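Local atomic coordinates of N-acylethanolamine-hydrolyzing acid amidase subunit beta (Caenorhabditis elegans, PDB entry 6DY3), a protein that probably hydrolyses fatty acid amides such as N-palmitoylethanolamine to free fatty acid and ethanolamine, as one half of a self-cleaved alpha-beta heterodimer. Residues T2-Q7 with F158-N163; G16-Y21 with V210-M215. One frame throughout, in Å; residues are numbered along the deposited sequence.

Contact 1. Residues T2-Q7 with F158-N163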
ATOM      1  N   THR B   2      -2.931  -3.149  -8.815  1.00 28.91           N
ATOM      2  CA  THR B   2      -4.232  -2.773  -9.352  1.00 26.30           C
ATOM      3  C   THR B   2      -5.135  -2.425  -8.181  1.00 26.78           C
ATOM      4  O   THR B   2      -5.395  -3.272  -7.322  1.00 27.63           O
ATOM      5  CB  THR B   2      -4.843  -3.908 -10.187  1.00 27.23           C
ATOM      6  OG1 THR B   2      -3.920  -4.310 -11.205  1.00 27.82           O
ATOM      7  CG2 THR B   2      -6.152  -3.471 -10.841  1.00 27.29           C
ATOM      8  N   SER B   3      -5.595  -1.182  -8.138  1.00 26.60           N
ATOM      9  CA  SER B   3      -6.524  -0.730  -7.115  1.00 27.88           C
ATOM     10  C   SER B   3      -7.844  -0.387  -7.778  1.00 27.67           C
ATOM     11  O   SER B   3      -7.872   0.355  -8.766  1.00 27.29           O
ATOM     12  CB  SER B   3      -5.976   0.484  -6.364  1.00 28.15           C
ATOM     13  OG  SER B   3      -4.882   0.114  -5.545  1.00 30.49           O
ATOM     14  N   ILE B   4      -8.934  -0.899  -7.215  1.00 29.58           N
ATOM     15  CA  ILE B   4     -10.270  -0.704  -7.757  1.00 31.28           C
ATOM     16  C   ILE B   4     -11.173  -0.216  -6.637  1.00 30.07           C
ATOM     17  O   ILE B   4     -11.075  -0.688  -5.500  1.00 30.48           O
ATOM     18  CB  ILE B   4     -10.838  -1.998  -8.378  1.00 31.26           C
ATOM     19  CG1 ILE B   4      -9.861  -2.573  -9.405  1.00 29.57           C
ATOM     20  CG2 ILE B   4     -12.206  -1.727  -9.016  1.00 30.56           C
ATOM     21  CD1 ILE B   4     -10.274  -3.939  -9.945  1.00 30.23           C
ATOM     22  N   VAL B   5     -12.034   0.746  -6.960  1.00 30.93           N
ATOM     23  CA  VAL B   5     -13.096   1.203  -6.075  1.00 34.61           C
ATOM     24  C   VAL B   5     -14.388   1.237  -6.875  1.00 35.94           C
ATOM     25  O   VAL B   5     -14.416   1.775  -7.987  1.00 36.26           O
ATOM     26  CB  VAL B   5     -12.784   2.585  -5.475  1.00 36.25           C
ATOM     27  CG1 VAL B   5     -14.054   3.236  -4.904  1.00 42.75           C
ATOM     28  CG2 VAL B   5     -11.742   2.439  -4.391  1.00 37.76           C
ATOM     29  N   ALA B   6     -15.458   0.674  -6.308  1.00 35.92           N
ATOM     30  CA  ALA B   6     -16.747   0.594  -6.984  1.00 39.92           C
ATOM     31  C   ALA B   6     -17.878   0.810  -5.989  1.00 40.88           C
ATOM     32  O   ALA B   6     -17.814   0.337  -4.850  1.00 37.74           O
ATOM     33  CB  ALA B   6     -16.928  -0.761  -7.689  1.00 37.74           C
ATOM     34  N   GLN B   7     -18.916   1.524  -6.425  1.00 43.88           N
ATOM     35  CA  GLN B   7     -20.124   1.714  -5.631  1.00 48.70           C
ATOM     36  C   GLN B   7     -21.300   1.084  -6.367  1.00 49.48           C
ATOM     37  O   GLN B   7     -21.603   1.465  -7.503  1.00 52.02           O
ATOM     38  CB  GLN B   7     -20.381   3.197  -5.361  1.00 47.97           C
ATOM     39  CG  GLN B   7     -21.539   3.429  -4.415  1.00 49.99           C
ATOM     40  CD  GLN B   7     -21.761   4.890  -4.091  1.00 51.76           C
ATOM     41  OE1 GLN B   7     -21.158   5.782  -4.687  1.00 50.25           O
ATOM     42  NE2 GLN B   7     -22.616   5.140  -3.117  1.00 55.59           N
ATOM     43  N   PHE B 158     -17.328   2.975 -10.924  1.00 44.47           N
ATOM     44  CA  PHE B 158     -16.079   2.338 -10.521  1.00 41.13           C
ATOM     45  C   PHE B 158     -14.882   3.167 -10.972  1.00 37.08           C
ATOM     46  O   PHE B 158     -14.964   3.981 -11.896  1.00 37.80           O
ATOM     47  CB  PHE B 158     -15.962   0.900 -11.071  1.00 40.80           C
ATOM     48  CG  PHE B 158     -15.976   0.810 -12.571  1.00 41.83           C
ATOM     49  CD1 PHE B 158     -14.822   1.010 -13.305  1.00 41.96           C
ATOM     50  CD2 PHE B 158     -17.137   0.500 -13.243  1.00 43.86           C
ATOM     51  CE1 PHE B 158     -14.836   0.925 -14.681  1.00 44.36           C
ATOM     52  CE2 PHE B 158     -17.156   0.411 -14.622  1.00 47.62           C
ATOM     53  CZ  PHE B 158     -16.003   0.623 -15.340  1.00 47.98           C
ATOM     54  N   LEU B 159     -13.760   2.947 -10.288  1.00 32.43           N
ATOM     55  CA  LEU B 159     -12.481   3.563 -10.613  1.00 31.93           C
ATOM     56  C   LEU B 159     -11.407   2.486 -10.592  1.00 33.93           C
ATOM     57  O   LEU B 159     -11.379   1.653  -9.680  1.00 32.19           O
ATOM     58  CB  LEU B 159     -12.119   4.671  -9.623  1.00 31.68           C
ATOM     59  CG  LEU B 159     -12.983   5.928  -9.650  1.00 33.55           C
ATOM     60  CD1 LEU B 159     -12.770   6.739  -8.392  1.00 30.23           C
ATOM     61  CD2 LEU B 159     -12.673   6.754 -10.876  1.00 36.71           C
ATOM     62  N   VAL B 160     -10.539   2.495 -11.603  1.00 34.13           N
ATOM     63  CA  VAL B 160      -9.458   1.522 -11.729  1.00 32.23           C
ATOM     64  C   VAL B 160      -8.161   2.260 -12.030  1.00 32.04           C
ATOM     65  O   VAL B 160      -8.121   3.120 -12.917  1.00 35.59           O
ATOM     66  CB  VAL B 160      -9.744   0.482 -12.830  1.00 34.66           C
ATOM     67  CG1 VAL B 160      -8.601  -0.531 -12.918  1.00 35.21           C
ATOM     68  CG2 VAL B 160     -11.062  -0.216 -12.567  1.00 33.27           C
ATOM     69  N   GLU B 161      -7.095   1.892 -11.328  1.00 33.58           N
ATOM     70  CA  GLU B 161      -5.805   2.521 -11.550  1.00 36.82           C
ATOM     71  C   GLU B 161      -4.700   1.499 -11.310  1.00 34.81           C
ATOM     72  O   GLU B 161      -4.829   0.612 -10.465  1.00 37.70           O
ATOM     73  CB  GLU B 161      -5.632   3.751 -10.638  1.00 38.44           C
ATOM     74  CG  GLU B 161      -4.561   4.726 -11.104  1.00 42.94           C
ATOM     75  CD  GLU B 161      -4.748   5.151 -12.557  1.00 46.35           C
ATOM     76  OE1 GLU B 161      -5.683   5.937 -12.832  1.00 47.05           O
ATOM     77  OE2 GLU B 161      -3.973   4.685 -13.425  1.00 46.00           O
ATOM     78  N   THR B 162      -3.606   1.625 -12.071  1.00 30.93           N
ATOM     79  CA  THR B 162      -2.447   0.759 -11.888  1.00 28.35           C
ATOM     80  C   THR B 162      -1.238   1.645 -11.617  1.00 28.43           C
ATOM     81  O   THR B 162      -1.282   2.457 -10.698  1.00 32.77           O
ATOM     82  CB  THR B 162      -2.278  -0.186 -13.068  1.00 31.45           C
ATOM     83  OG1 THR B 162      -2.091   0.577 -14.270  1.00 36.14           O
ATOM     84  CG2 THR B 162      -3.485  -1.067 -13.226  1.00 32.22           C
ATOM     85  N   ASN B 163      -0.157   1.507 -12.395  1.00 30.65           N
ATOM     86  CA  ASN B 163       1.127   2.120 -12.099  1.00 30.14           C
ATOM     87  C   ASN B 163       1.573   3.173 -13.105  1.00 28.32           C
ATOM     88  O   ASN B 163       2.586   3.836 -12.863  1.00 33.29           O
ATOM     89  CB  ASN B 163       2.211   1.034 -12.036  1.00 34.91           C
ATOM     90  CG  ASN B 163       1.992   0.069 -10.904  1.00 35.12           C
ATOM     91  OD1 ASN B 163       1.962  -1.147 -11.116  1.00 34.96           O
ATOM     92  ND2 ASN B 163       1.841   0.595  -9.691  1.00 33.76           N
TER

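Contact 2. Residues G16-Y21 with V210-M215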
ATOM      1  N   GLY B  16     -11.042  -2.955  -3.866  1.00 35.32           N
ATOM      2  CA  GLY B  16     -10.251  -4.120  -4.217  1.00 35.33           C
ATOM      3  C   GLY B  16      -8.830  -3.709  -4.550  1.00 32.68           C
ATOM      4  O   GLY B  16      -8.598  -2.642  -5.121  1.00 31.92           O
ATOM      5  N   ARG B  17      -7.877  -4.573  -4.215  1.00 30.79           N
ATOM      6  CA  ARG B  17      -6.475  -4.221  -4.374  1.00 29.39           C
ATOM      7  C   ARG B  17      -5.646  -5.470  -4.628  1.00 29.19           C
ATOM      8  O   ARG B  17      -5.675  -6.412  -3.834  1.00 29.92           O
ATOM      9  CB  ARG B  17      -5.957  -3.487  -3.130  1.00 32.62           C
ATOM     10  CG  ARG B  17      -4.736  -2.618  -3.398  1.00 33.92           C
ATOM     11  CD  ARG B  17      -3.443  -3.354  -3.141  1.00 32.89           C
ATOM     12  NE  ARG B  17      -2.352  -2.780  -3.918  1.00 33.43           N
ATOM     13  CZ  ARG B  17      -1.600  -1.757  -3.539  1.00 33.59           C
ATOM     14  NH1 ARG B  17      -1.798  -1.177  -2.370  1.00 34.34           N
ATOM     15  NH2 ARG B  17      -0.638  -1.323  -4.340  1.00 36.18           N
ATOM     16  N   ASN B  18      -4.890  -5.455  -5.719  1.00 30.23           N
ATOM     17  CA  ASN B  18      -3.865  -6.452  -5.988  1.00 28.81           C
ATOM     18  C   ASN B  18      -2.505  -5.791  -5.848  1.00 27.64           C
ATOM     19  O   ASN B  18      -2.311  -4.663  -6.306  1.00 26.91           O
ATOM     20  CB  ASN B  18      -4.010  -7.039  -7.390  1.00 28.82           C
ATOM     21  CG  ASN B  18      -5.046  -8.141  -7.467  1.00 30.27           C
ATOM     22  OD1 ASN B  18      -5.782  -8.388  -6.510  1.00 34.28           O
ATOM     23  ND2 ASN B  18      -5.116  -8.808  -8.611  1.00 29.77           N
ATOM     24  N   LEU B  19      -1.576  -6.479  -5.194  1.00 27.93           N
ATOM     25  CA  LEU B  19      -0.210  -5.992  -5.029  1.00 30.11           C
ATOM     26  C   LEU B  19       0.712  -6.828  -5.910  1.00 32.47           C
ATOM     27  O   LEU B  19       0.873  -8.031  -5.681  1.00 33.66           O
ATOM     28  CB  LEU B  19       0.226  -6.062  -3.571  1.00 31.35           C
ATOM     29  CG  LEU B  19       1.605  -5.439  -3.346  1.00 33.93           C
ATOM     30  CD1 LEU B  19       1.443  -3.972  -2.993  1.00 36.44           C
ATOM     31  CD2 LEU B  19       2.385  -6.191  -2.278  1.00 34.54           C
ATOM     32  N   ASP B  20       1.310  -6.196  -6.916  1.00 34.78           N
ATOM     33  CA  ASP B  20       2.295  -6.845  -7.771  1.00 35.69           C
ATOM     34  C   ASP B  20       3.693  -6.387  -7.371  1.00 35.30           C
ATOM     35  O   ASP B  20       3.960  -5.185  -7.266  1.00 35.66           O
ATOM     36  CB  ASP B  20       2.028  -6.541  -9.247  1.00 36.66           C
ATOM     37  CG  ASP B  20       0.655  -7.041  -9.717  1.00 37.93           C
ATOM     38  OD1 ASP B  20       0.065  -6.413 -10.621  1.00 38.61           O
ATOM     39  OD2 ASP B  20       0.158  -8.057  -9.184  1.00 39.89           O
ATOM     40  N   TYR B  21       4.580  -7.350  -7.157  1.00 38.20           N
ATOM     41  CA  TYR B  21       5.902  -7.105  -6.601  1.00 38.12           C
ATOM     42  C   TYR B  21       6.884  -8.006  -7.325  1.00 41.00           C
ATOM     43  O   TYR B  21       6.645  -9.213  -7.434  1.00 47.97           O
ATOM     44  CB  TYR B  21       5.904  -7.403  -5.101  1.00 41.32           C
ATOM     45  CG  TYR B  21       6.938  -6.679  -4.276  1.00 39.74           C
ATOM     46  CD1 TYR B  21       6.729  -5.372  -3.853  1.00 36.38           C
ATOM     47  CD2 TYR B  21       8.107  -7.322  -3.880  1.00 41.85           C
ATOM     48  CE1 TYR B  21       7.661  -4.717  -3.079  1.00 37.48           C
ATOM     49  CE2 TYR B  21       9.053  -6.672  -3.100  1.00 42.43           C
ATOM     50  CZ  TYR B  21       8.823  -5.372  -2.702  1.00 41.55           C
ATOM     51  OH  TYR B  21       9.763  -4.733  -1.925  1.00 44.14           O
ATOM     52  N   VAL B 210       1.395 -10.679  -5.437  1.00 25.55           N
ATOM     53  CA  VAL B 210       1.689 -11.228  -4.115  1.00 26.35           C
ATOM     54  C   VAL B 210       0.403 -11.583  -3.385  1.00 29.38           C
ATOM     55  O   VAL B 210       0.215 -12.720  -2.932  1.00 30.15           O
ATOM     56  CB  VAL B 210       2.543 -10.240  -3.297  1.00 25.23           C
ATOM     57  CG1 VAL B 210       2.700 -10.722  -1.849  1.00 25.51           C
ATOM     58  CG2 VAL B 210       3.897 -10.069  -3.941  1.00 29.12           C
ATOM     59  N   PHE B 211      -0.496 -10.611  -3.240  1.00 29.73           N
ATOM     60  CA  PHE B 211      -1.766 -10.852  -2.580  1.00 29.42           C
ATOM     61  C   PHE B 211      -2.881 -10.101  -3.286  1.00 26.31           C
ATOM     62  O   PHE B 211      -2.653  -9.144  -4.028  1.00 25.29           O
ATOM     63  CB  PHE B 211      -1.739 -10.454  -1.094  1.00 31.97           C
ATOM     64  CG  PHE B 211      -1.532  -8.980  -0.845  1.00 29.96           C
ATOM     65  CD1 PHE B 211      -2.561  -8.073  -1.030  1.00 27.49           C
ATOM     66  CD2 PHE B 211      -0.325  -8.518  -0.354  1.00 30.04           C
ATOM     67  CE1 PHE B 211      -2.373  -6.735  -0.783  1.00 27.83           C
ATOM     68  CE2 PHE B 211      -0.135  -7.176  -0.096  1.00 31.82           C
ATOM     69  CZ  PHE B 211      -1.158  -6.286  -0.307  1.00 30.47           C
ATOM     70  N   SER B 212      -4.100 -10.556  -3.023  1.00 31.95           N
ATOM     71  CA  SER B 212      -5.326  -9.880  -3.417  1.00 34.04           C
ATOM     72  C   SER B 212      -6.139  -9.637  -2.154  1.00 32.03           C
ATOM     73  O   SER B 212      -6.209 -10.511  -1.286  1.00 35.15           O
ATOM     74  CB  SER B 212      -6.144 -10.717  -4.409  1.00 35.69           C
ATOM     75  OG  SER B 212      -5.465 -10.927  -5.629  1.00 34.07           O
ATOM     76  N   THR B 213      -6.751  -8.457  -2.047  1.00 27.30           N
ATOM     77  CA  THR B 213      -7.508  -8.098  -0.859  1.00 27.99           C
ATOM     78  C   THR B 213      -8.749  -7.312  -1.253  1.00 28.25           C
ATOM     79  O   THR B 213      -8.806  -6.680  -2.312  1.00 27.73           O
ATOM     80  CB  THR B 213      -6.655  -7.284   0.132  1.00 27.77           C
ATOM     81  OG1 THR B 213      -7.349  -7.152   1.380  1.00 28.99           O
ATOM     82  CG2 THR B 213      -6.352  -5.909  -0.414  1.00 27.25           C
ATOM     83  N   VAL B 214      -9.753  -7.377  -0.386  1.00 29.15           N
ATOM     84  CA  VAL B 214     -10.983  -6.616  -0.542  1.00 29.62           C
ATOM     85  C   VAL B 214     -11.269  -5.918   0.777  1.00 30.90           C
ATOM     86  O   VAL B 214     -11.107  -6.507   1.852  1.00 30.69           O
ATOM     87  CB  VAL B 214     -12.173  -7.511  -0.955  1.00 31.67           C
ATOM     88  CG1 VAL B 214     -13.439  -6.676  -1.109  1.00 31.85           C
ATOM     89  CG2 VAL B 214     -11.866  -8.269  -2.246  1.00 29.99           C
ATOM     90  N   MET B 215     -11.701  -4.666   0.691  1.00 33.34           N
ATOM     91  CA  MET B 215     -12.026  -3.864   1.861  1.00 33.46           C
ATOM     92  C   MET B 215     -13.367  -3.193   1.626  1.00 37.11           C
ATOM     93  O   MET B 215     -13.594  -2.607   0.562  1.00 37.46           O
ATOM     94  CB  MET B 215     -10.948  -2.815   2.136  1.00 34.13           C
ATOM     95  CG  MET B 215      -9.630  -3.395   2.618  1.00 36.43           C
ATOM     96  SD  MET B 215      -8.374  -2.124   2.870  1.00 35.37           S
ATOM     97  CE  MET B 215      -8.069  -1.597   1.184  1.00 40.38           C
TER

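Contact 1. Residues T2-Q7 with F158-N163
Val5 and Leu159 meet as a hydrogen-bonded antiparallel pair: Val5 N donates to Leu159 O at 2.9 Å, and Leu159 N returns a bond to Val5 O at 2.7 Å. Since Leu159 CB comes no nearer to Val5 O than 4.0 Å, their large buried areas reflect backbone pairing more than interlocking of the branches. Ser3 and Glu161 repeat the pattern, Ser3 N reaching Glu161 O at 3.0 Å, so two such pairs flank the non-hydrogen-bonded pair Ile4-Val160. On the face opposite Val5 and Leu159, Ile4 CG2 touches Val160 CG2 at 4.0 Å, the two side chains running alongside each other under Leu182 of helix 173-185. Beyond the last bridge, Thr2 and Thr162 lie side by side. Thr2 OG1 sits next to its own backbone N (chi1 -55°), 3.8 Å from Thr162 CG2, a van der Waals contact with a methyl group; Thr162 OG1 is hydrogen-bonded to Asp172. Strand 122-127 of the second sheet covers Val5 through Ile125 and Ala127, while Ser3 OG is hydrogen-bonded to Ser67, and Glu161 forms a salt bridge with Lys169. The chemistry implies a strand pair joined by its main chain, with polar side chains anchored outside it.

Contact 2. Residues G16-Y21 with V210-M215
Ser212 OG donates to Asn18 OD1 at 2.7 Å, approaching from above the amide plane, 54° out of it. The other end of the Asn18 amide, ND2, is bonded to the carbonyls of Leu199 and Val204, so replacing this residue by an alanine is likely to leave Ser212 OG without this acceptor and those two carbonyls without this donor. In the main chain, Arg17 and Thr213 exchange two bonds, with Thr213 N 2.9 Å from Arg17 O. Farther along, Leu19 faces two residues, Leu19 O accepting from Val210 N at 2.7 Å and Leu19 N donating to Phe211 O at 3.1 Å. With Val210 in a helical conformation (phi/psi -83°/-56°), this is consistent with a classic beta bulge. The strands belong to the catalytic sheet of the Ntn-hydrolase fold, and Arg17, probably important for activity, lies against the presumed nucleophile Cys1. The Arg17 chain bends at chi2, and Arg17 NE bonds to Asn18 O at 3.0 Å while NH2 reaches Leu68 O; Leu19 CD1 lies over one guanidinium face. Leu19 CB lies over the Phe211 ring in a CH-pi contact, 3.7 Å from the centroid, and Phe49 and Leu47 of strand 41-49 pack against that ring. At the loop end of segment 16-21, Tyr21 CB meets Val210 CG2 at 3.5 Å, and Tyr21 also packs on Ala102 of the alpha-subunit chain.

In the fold
Contacts 1 and 2 lie in one antiparallel sheet, joined where strand 2-7 borders strand 13-20: Ile4 N lies 2.7 Å from Gly16 O, and Thr2 O 2.8 Å from Asn18 N. Both are buried, their centres about 11 Å apart. Contact 1 pairs strand 2-7 with an edge strand of this chain, and backbone bonds dominate it; contact 2 lies across strand 13-20, on its side away from strand 2-7, and adds a side-chain bond, a CH-pi contact and an arginine with several partners. Helix 173-185 covers one face of the first, helix 192-199 one face of the second. Asp20 and Asn163, one from each contact, both accept from Cys1 N, consistent with an N-terminal nucleophile held between them.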